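PDB 7C6C: chitosanase from Bacillus subtilis subsp. subtilis str. 168, which hydrolyses internal beta-(1->4) linkages between glucosamine units of partly acetylated chitosan, probably helping to defend the bacterium against fungi. Local coordinates for residues A138-T143 against A158-T163; T61-N66 against D103-A108. One frame throughout, in Å; residues are numbered along the deposited sequence.

How the contacts relate
Contact 1 is core and contact 2 is surface, and they sit on opposite sides of the centre of the chain, with their own centres about 31 Å apart. Contact 1 joins two helices of the glycosyl hydrolase family 46 fold; contact 2 joins the end of helix 52-63 and the residue after it to the start of helix 104-128. No helix is shared, but helix 104-128 is followed in the chain by helix 134-147, which carries 138-143. Neither contact has a hydrogen bond between its segments. In contact 1 methyl, methylene and sulfur groups meet, and all four touching residues are buried; in contact 2 one exposed glutamate lies across an alanine and a valine.

Contact 1. Residues A138-T143 against A158-T163; sequences AVMYDT and ALIKRT
Thr143 and Leu159 meet methyl to methyl, CG2 of the threonine lying 3.8 Å from CD1 of the leucine, in a helix-helix packing inside the mainly helical family 46 fold, which belongs to the lysozyme clan. The second touch is looser: Met140 SD stands 4.3 Å from Ile160 CG1. Between the two segments the CA atoms of Met140 and Ile160 are 8.9 Å apart, as are those of Thr143 and Leu159. The spacing is wide, and much of the surroundings comes from elsewhere: Phe184 of helix 177-193 packs on Met140, Thr143 and Thr163. One residue before Thr143, Asp142 forms salt bridges to Arg188, which also touches Thr143, and to Arg210.

The orientation of Thr143 follows from its own helix. With chi1 at -61°, OG1 turns back beside the backbone N and bonds Val139 O at 2.7 Å, which leaves CG2 directed at the leucine. Val139 O thus takes two donors, Thr143 N and OG1, from opposite faces of its carbonyl plane. Thr163 repeats the pattern on the partner helix, so each hydroxyl donates to a carbonyl of its own helix. There, Thr163 OG1 reaches Leu159 O at 2.8 Å, tilted 33° from the carbonyl plane.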
ATOM      1  N   ALA A 138      -4.950  -0.938  10.449  1.00 10.82           N
ATOM      2  CA  ALA A 138      -4.579   0.109   9.501  1.00 11.11           C
ATOM      3  C   ALA A 138      -3.097   0.042   9.154  1.00 10.73           C
ATOM      4  O   ALA A 138      -2.709   0.264   7.999  1.00 11.02           O
ATOM      5  CB  ALA A 138      -4.935   1.477  10.074  1.00 11.74           C
ATOM      6  N   VAL A 139      -2.252  -0.248  10.144  1.00 10.36           N
ATOM      7  CA  VAL A 139      -0.831  -0.422   9.862  1.00 11.14           C
ATOM      8  C   VAL A 139      -0.615  -1.597   8.917  1.00 10.83           C
ATOM      9  O   VAL A 139       0.188  -1.511   7.979  1.00 11.43           O
ATOM     10  CB  VAL A 139      -0.020  -0.566  11.163  1.00 11.68           C
ATOM     11  CG1 VAL A 139       1.436  -0.899  10.856  1.00 11.98           C
ATOM     12  CG2 VAL A 139      -0.118   0.703  12.010  1.00 11.85           C
ATOM     13  N   MET A 140      -1.317  -2.717   9.148  1.00 11.26           N
ATOM     14  CA  MET A 140      -1.174  -3.860   8.246  1.00 11.12           C
ATOM     15  C   MET A 140      -1.594  -3.501   6.827  1.00 10.97           C
ATOM     16  O   MET A 140      -0.928  -3.885   5.858  1.00 11.60           O
ATOM     17  CB  MET A 140      -1.999  -5.055   8.739  1.00 12.28           C
ATOM     18  CG  MET A 140      -1.628  -5.593  10.114  1.00 13.60           C
ATOM     19  SD  MET A 140       0.100  -6.066  10.333  1.00 15.07           S
ATOM     20  CE  MET A 140       0.654  -4.734  11.402  1.00 15.78           C
ATOM     21  N   TYR A 141      -2.702  -2.769   6.694  1.00 10.74           N
ATOM     22  CA  TYR A 141      -3.211  -2.365   5.387  1.00 10.70           C
ATOM     23  C   TYR A 141      -2.185  -1.508   4.648  1.00 10.72           C
ATOM     24  O   TYR A 141      -1.869  -1.760   3.478  1.00 11.07           O
ATOM     25  CB  TYR A 141      -4.517  -1.605   5.630  1.00 10.81           C
ATOM     26  CG  TYR A 141      -5.397  -1.236   4.453  1.00 10.19           C
ATOM     27  CD1 TYR A 141      -5.178  -1.723   3.169  1.00 10.43           C
ATOM     28  CD2 TYR A 141      -6.480  -0.385   4.651  1.00 10.40           C
ATOM     29  CE1 TYR A 141      -6.014  -1.366   2.119  1.00 10.37           C
ATOM     30  CE2 TYR A 141      -7.312  -0.026   3.622  1.00 10.50           C
ATOM     31  CZ  TYR A 141      -7.076  -0.516   2.356  1.00 10.15           C
ATOM     32  OH  TYR A 141      -7.913  -0.170   1.320  1.00 10.79           O
ATOM     33  N   ASP A 142      -1.636  -0.496   5.325  1.00 10.25           N
ATOM     34  CA  ASP A 142      -0.616   0.335   4.695  1.00 10.03           C
ATOM     35  C   ASP A 142       0.613  -0.489   4.333  1.00 10.29           C
ATOM     36  O   ASP A 142       1.226  -0.282   3.276  1.00 10.92           O
ATOM     37  CB  ASP A 142      -0.213   1.477   5.622  1.00 10.16           C
ATOM     38  CG  ASP A 142       0.755   2.422   4.959  1.00 10.24           C
ATOM     39  OD1 ASP A 142       0.331   3.119   4.017  1.00 10.25           O
ATOM     40  OD2 ASP A 142       1.941   2.445   5.353  1.00 10.73           O
ATOM     41  N   THR A 143       0.987  -1.433   5.201  1.00 10.18           N
ATOM     42  CA  THR A 143       2.188  -2.226   4.969  1.00 11.07           C
ATOM     43  C   THR A 143       2.058  -3.070   3.709  1.00 11.30           C
ATOM     44  O   THR A 143       2.982  -3.124   2.891  1.00 11.45           O
ATOM     45  CB  THR A 143       2.482  -3.115   6.180  1.00 11.62           C
ATOM     46  OG1 THR A 143       2.700  -2.293   7.331  1.00 12.10           O
ATOM     47  CG2 THR A 143       3.731  -3.959   5.946  1.00 12.28           C
ATOM     48  N   ALA A 158       6.543 -11.540   5.687  1.00 18.71           N
ATOM     49  CA  ALA A 158       7.891 -11.605   6.247  1.00 18.76           C
ATOM     50  C   ALA A 158       8.036 -10.657   7.431  1.00 18.81           C
ATOM     51  O   ALA A 158       8.650 -11.002   8.448  1.00 19.52           O
ATOM     52  CB  ALA A 158       8.931 -11.283   5.176  1.00 19.44           C
ATOM     53  N   LEU A 159       7.460  -9.459   7.324  1.00 18.00           N
ATOM     54  CA  LEU A 159       7.514  -8.516   8.438  1.00 17.61           C
ATOM     55  C   LEU A 159       6.717  -9.021   9.634  1.00 17.93           C
ATOM     56  O   LEU A 159       7.155  -8.875  10.782  1.00 18.65           O
ATOM     57  CB  LEU A 159       7.003  -7.144   7.999  1.00 17.20           C
ATOM     58  CG  LEU A 159       7.790  -6.468   6.874  1.00 17.98           C
ATOM     59  CD1 LEU A 159       7.261  -5.077   6.635  1.00 18.54           C
ATOM     60  CD2 LEU A 159       9.287  -6.432   7.159  1.00 19.92           C
ATOM     61  N   ILE A 160       5.539  -9.604   9.392  1.00 17.92           N
ATOM     62  CA  ILE A 160       4.747 -10.171  10.483  1.00 18.76           C
ATOM     63  C   ILE A 160       5.539 -11.252  11.205  1.00 20.14           C
ATOM     64  O   ILE A 160       5.622 -11.268  12.440  1.00 20.37           O
ATOM     65  CB  ILE A 160       3.399 -10.706   9.962  1.00 18.61           C
ATOM     66  CG1 ILE A 160       2.470  -9.564   9.554  1.00 18.28           C
ATOM     67  CG2 ILE A 160       2.728 -11.592  11.011  1.00 19.14           C
ATOM     68  CD1 ILE A 160       1.217 -10.038   8.857  1.00 17.92           C
ATOM     69  N   LYS A 161       6.141 -12.171  10.444  1.00 21.22           N
ATOM     70  CA  LYS A 161       6.873 -13.270  11.064  1.00 22.05           C
ATOM     71  C   LYS A 161       8.089 -12.771  11.836  1.00 22.58           C
ATOM     72  O   LYS A 161       8.375 -13.263  12.935  1.00 23.45           O
ATOM     73  CB  LYS A 161       7.273 -14.304  10.012  1.00 23.54           C
ATOM     74  CG  LYS A 161       6.107 -15.137   9.501  1.00 25.55           C
ATOM     75  CD  LYS A 161       6.565 -16.228   8.546  1.00 27.06           C
ATOM     76  CE  LYS A 161       7.149 -15.648   7.270  1.00 28.16           C
ATOM     77  NZ  LYS A 161       7.535 -16.731   6.316  1.00 29.32           N
ATOM     78  N   ARG A 162       8.811 -11.792  11.291  1.00 22.57           N
ATOM     79  CA  ARG A 162       9.963 -11.256  12.008  1.00 22.75           C
ATOM     80  C   ARG A 162       9.537 -10.560  13.292  1.00 22.09           C
ATOM     81  O   ARG A 162      10.229 -10.656  14.313  1.00 22.65           O
ATOM     82  CB  ARG A 162      10.770 -10.318  11.111  1.00 24.50           C
ATOM     83  CG  ARG A 162      11.492 -11.060  10.007  1.00 26.13           C
ATOM     84  CD  ARG A 162      12.829 -10.442   9.667  1.00 27.06           C
ATOM     85  NE  ARG A 162      12.688  -9.167   8.977  1.00 27.25           N
ATOM     86  CZ  ARG A 162      12.546  -9.038   7.661  1.00 26.33           C
ATOM     87  NH1 ARG A 162      12.514 -10.110   6.880  1.00 25.64           N
ATOM     88  NH2 ARG A 162      12.437  -7.833   7.129  1.00 26.19           N
ATOM     89  N   THR A 163       8.401  -9.860  13.256  1.00 21.71           N
ATOM     90  CA  THR A 163       7.863  -9.241  14.462  1.00 21.15           C
ATOM     91  C   THR A 163       7.471 -10.297  15.488  1.00 22.42           C
ATOM     92  O   THR A 163       7.812 -10.183  16.672  1.00 22.58           O
ATOM     93  CB  THR A 163       6.663  -8.368  14.099  1.00 20.26           C
ATOM     94  OG1 THR A 163       7.073  -7.365  13.164  1.00 19.49           O
ATOM     95  CG2 THR A 163       6.112  -7.694  15.338  1.00 20.54           C
TER

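Contact 2. Residues T61-N66 against D103-A108; sequences TKAVPN and DKEFRA
Glu105 carries this whole contact on its side, touching both Ala63 and Val64 where helix 52-63 ends and the chain turns away from it. The apolar part comes first. Val64, the first residue to leave helical backbone angles, has chi1 at -177°, which puts CG2 beside its backbone N and opposite the carbonyl carbon. There CG2 packs against the base of the glutamate, 3.7 Å from Glu105 CB and 3.8 Å from Glu105 CG. The glutamate chain is bent at chi2 (-77°), and its carboxylate lies near the other neighbour, with OE1 3.8 Å from Ala63 CB, a van der Waals contact.

No hydrogen bond crosses between 61-66 and 103-108. At the start of helix 104-128, Asp103 is the N-cap: its OD2 accepts from Phe106 N at 2.9 Å, using the lone pair away from OD1, with an N-H...O angle of 156°. The buried ring of Phe106 meets Tyr60 of helix 52-63 edge-to-face, tying the same two helices further in, and likewise Trp97 of helix 93-99.

The glutamate therefore touches 61-66 by van der Waals contact alone, CB and CG against the valine and OE1 against the alanine methyl, as suits a peripheral seam between one helix's end and another's start.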
ATOM      1  N   THR A  61     -11.045  -3.676 -18.314  1.00  9.86           N
ATOM      2  CA  THR A  61     -11.375  -4.103 -19.672  1.00  9.67           C
ATOM      3  C   THR A  61     -12.550  -5.077 -19.690  1.00  9.92           C
ATOM      4  O   THR A  61     -13.374  -5.042 -20.610  1.00 10.36           O
ATOM      5  CB  THR A  61     -10.127  -4.658 -20.371  1.00 10.08           C
ATOM      6  OG1 THR A  61      -9.155  -3.610 -20.466  1.00  9.50           O
ATOM      7  CG2 THR A  61     -10.437  -5.154 -21.770  1.00 10.92           C
ATOM      8  N   LYS A  62     -12.662  -5.938 -18.677  1.00 10.10           N
ATOM      9  CA  LYS A  62     -13.849  -6.781 -18.576  1.00 11.58           C
ATOM     10  C   LYS A  62     -15.108  -5.934 -18.406  1.00 11.27           C
ATOM     11  O   LYS A  62     -16.137  -6.200 -19.036  1.00 12.52           O
ATOM     12  CB  LYS A  62     -13.697  -7.780 -17.429  1.00 13.20           C
ATOM     13  CG  LYS A  62     -14.923  -8.650 -17.252  1.00 15.22           C
ATOM     14  CD  LYS A  62     -14.692  -9.811 -16.301  1.00 17.40           C
ATOM     15  CE  LYS A  62     -15.905 -10.736 -16.313  1.00 19.15           C
ATOM     16  NZ  LYS A  62     -15.743 -11.881 -15.393  1.00 18.98           N
ATOM     17  N   ALA A  63     -15.026  -4.881 -17.588  1.00 11.28           N
ATOM     18  CA  ALA A  63     -16.182  -4.029 -17.337  1.00 12.25           C
ATOM     19  C   ALA A  63     -16.482  -3.119 -18.521  1.00 12.43           C
ATOM     20  O   ALA A  63     -17.653  -2.846 -18.814  1.00 13.64           O
ATOM     21  CB  ALA A  63     -15.936  -3.201 -16.077  1.00 12.90           C
ATOM     22  N   VAL A  64     -15.444  -2.626 -19.196  1.00 11.62           N
ATOM     23  CA  VAL A  64     -15.561  -1.643 -20.277  1.00 11.64           C
ATOM     24  C   VAL A  64     -14.739  -2.149 -21.454  1.00 10.99           C
ATOM     25  O   VAL A  64     -13.561  -1.783 -21.600  1.00 10.85           O
ATOM     26  CB  VAL A  64     -15.097  -0.243 -19.833  1.00 11.85           C
ATOM     27  CG1 VAL A  64     -15.309   0.782 -20.948  1.00 12.33           C
ATOM     28  CG2 VAL A  64     -15.807   0.192 -18.550  1.00 13.16           C
ATOM     29  N   PRO A  65     -15.310  -2.991 -22.312  1.00 11.24           N
ATOM     30  CA  PRO A  65     -14.531  -3.541 -23.424  1.00 11.99           C
ATOM     31  C   PRO A  65     -14.007  -2.441 -24.339  1.00 10.94           C
ATOM     32  O   PRO A  65     -14.635  -1.398 -24.519  1.00 11.58           O
ATOM     33  CB  PRO A  65     -15.539  -4.449 -24.141  1.00 12.59           C
ATOM     34  CG  PRO A  65     -16.507  -4.851 -23.055  1.00 14.74           C
ATOM     35  CD  PRO A  65     -16.627  -3.641 -22.169  1.00 13.31           C
ATOM     36  N   ASN A  66     -12.829  -2.678 -24.917  1.00 10.62           N
ATOM     37  CA  ASN A  66     -12.303  -1.823 -25.987  1.00 10.51           C
ATOM     38  C   ASN A  66     -12.060  -0.388 -25.530  1.00 10.06           C
ATOM     39  O   ASN A  66     -12.180   0.559 -26.309  1.00 10.71           O
ATOM     40  CB  ASN A  66     -13.163  -1.901 -27.253  1.00 11.52           C
ATOM     41  CG  ASN A  66     -13.240  -3.307 -27.781  1.00 12.63           C
ATOM     42  OD1 ASN A  66     -12.328  -4.103 -27.550  1.00 13.07           O
ATOM     43  ND2 ASN A  66     -14.310  -3.630 -28.484  1.00 13.57           N
ATOM     44  N   ASP A 103     -12.962   8.784 -13.670  1.00 15.45           N
ATOM     45  CA  ASP A 103     -13.904   7.915 -14.352  1.00 15.39           C
ATOM     46  C   ASP A 103     -14.445   6.877 -13.377  1.00 15.44           C
ATOM     47  O   ASP A 103     -13.675   6.176 -12.717  1.00 14.85           O
ATOM     48  CB  ASP A 103     -13.198   7.220 -15.510  1.00 15.72           C
ATOM     49  CG  ASP A 103     -14.127   6.348 -16.297  1.00 16.71           C
ATOM     50  OD1 ASP A 103     -14.916   6.886 -17.095  1.00 20.28           O
ATOM     51  OD2 ASP A 103     -14.109   5.126 -16.076  1.00 15.69           O
ATOM     52  N   LYS A 104     -15.770   6.770 -13.298  1.00 16.15           N
ATOM     53  CA  LYS A 104     -16.389   5.889 -12.312  1.00 17.13           C
ATOM     54  C   LYS A 104     -15.940   4.439 -12.485  1.00 15.71           C
ATOM     55  O   LYS A 104     -15.570   3.773 -11.511  1.00 15.39           O
ATOM     56  CB  LYS A 104     -17.911   6.004 -12.408  1.00 19.96           C
ATOM     57  CG  LYS A 104     -18.661   5.086 -11.471  1.00 22.71           C
ATOM     58  CD  LYS A 104     -20.167   5.190 -11.683  1.00 25.69           C
ATOM     59  CE  LYS A 104     -20.912   4.128 -10.894  1.00 27.71           C
ATOM     60  NZ  LYS A 104     -22.380   4.241 -11.099  1.00 28.79           N
ATOM     61  N   GLU A 105     -15.959   3.927 -13.721  1.00 15.01           N
ATOM     62  CA  GLU A 105     -15.604   2.525 -13.932  1.00 14.99           C
ATOM     63  C   GLU A 105     -14.124   2.272 -13.664  1.00 14.03           C
ATOM     64  O   GLU A 105     -13.760   1.236 -13.097  1.00 13.33           O
ATOM     65  CB  GLU A 105     -15.982   2.078 -15.347  1.00 17.05           C
ATOM     66  CG  GLU A 105     -17.490   1.940 -15.583  1.00 20.80           C
ATOM     67  CD  GLU A 105     -18.105   0.678 -14.978  1.00 25.41           C
ATOM     68  OE1 GLU A 105     -17.387  -0.119 -14.337  1.00 26.94           O
ATOM     69  OE2 GLU A 105     -19.328   0.482 -15.149  1.00 28.11           O
ATOM     70  N   PHE A 106     -13.248   3.195 -14.064  1.00 12.55           N
ATOM     71  CA  PHE A 106     -11.829   2.975 -13.811  1.00 11.35           C
ATOM     72  C   PHE A 106     -11.528   3.006 -12.320  1.00 11.20           C
ATOM     73  O   PHE A 106     -10.741   2.191 -11.822  1.00 11.04           O
ATOM     74  CB  PHE A 106     -10.982   4.002 -14.551  1.00 11.57           C
ATOM     75  CG  PHE A 106      -9.523   3.636 -14.607  1.00 10.60           C
ATOM     76  CD1 PHE A 106      -9.126   2.420 -15.155  1.00 10.89           C
ATOM     77  CD2 PHE A 106      -8.539   4.498 -14.123  1.00 10.86           C
ATOM     78  CE1 PHE A 106      -7.787   2.067 -15.212  1.00 10.40           C
ATOM     79  CE2 PHE A 106      -7.195   4.149 -14.188  1.00 10.53           C
ATOM     80  CZ  PHE A 106      -6.822   2.936 -14.727  1.00 10.71           C
ATOM     81  N   ARG A 107     -12.141   3.942 -11.593  1.00 11.38           N
ATOM     82  CA  ARG A 107     -11.964   3.975 -10.148  1.00 11.86           C
ATOM     83  C   ARG A 107     -12.485   2.696  -9.509  1.00 12.13           C
ATOM     84  O   ARG A 107     -11.848   2.145  -8.602  1.00 12.07           O
ATOM     85  CB  ARG A 107     -12.636   5.212  -9.553  1.00 13.81           C
ATOM     86  CG  ARG A 107     -12.000   6.520 -10.017  1.00 14.85           C
ATOM     87  CD  ARG A 107     -12.890   7.722  -9.781  1.00 16.89           C
ATOM     88  NE  ARG A 107     -13.023   8.030  -8.362  1.00 17.14           N
ATOM     89  CZ  ARG A 107     -12.265   8.908  -7.706  1.00 17.51           C
ATOM     90  NH1 ARG A 107     -11.299   9.557  -8.339  1.00 18.75           N
ATOM     91  NH2 ARG A 107     -12.466   9.129  -6.411  1.00 18.26           N
ATOM     92  N   ALA A 108     -13.631   2.196  -9.987  1.00 12.66           N
ATOM     93  CA  ALA A 108     -14.189   0.956  -9.449  1.00 13.09           C
ATOM     94  C   ALA A 108     -13.255  -0.227  -9.689  1.00 12.39           C
ATOM     95  O   ALA A 108     -13.118  -1.103  -8.825  1.00 12.42           O
ATOM     96  CB  ALA A 108     -15.576   0.696 -10.039  1.00 14.78           C
TER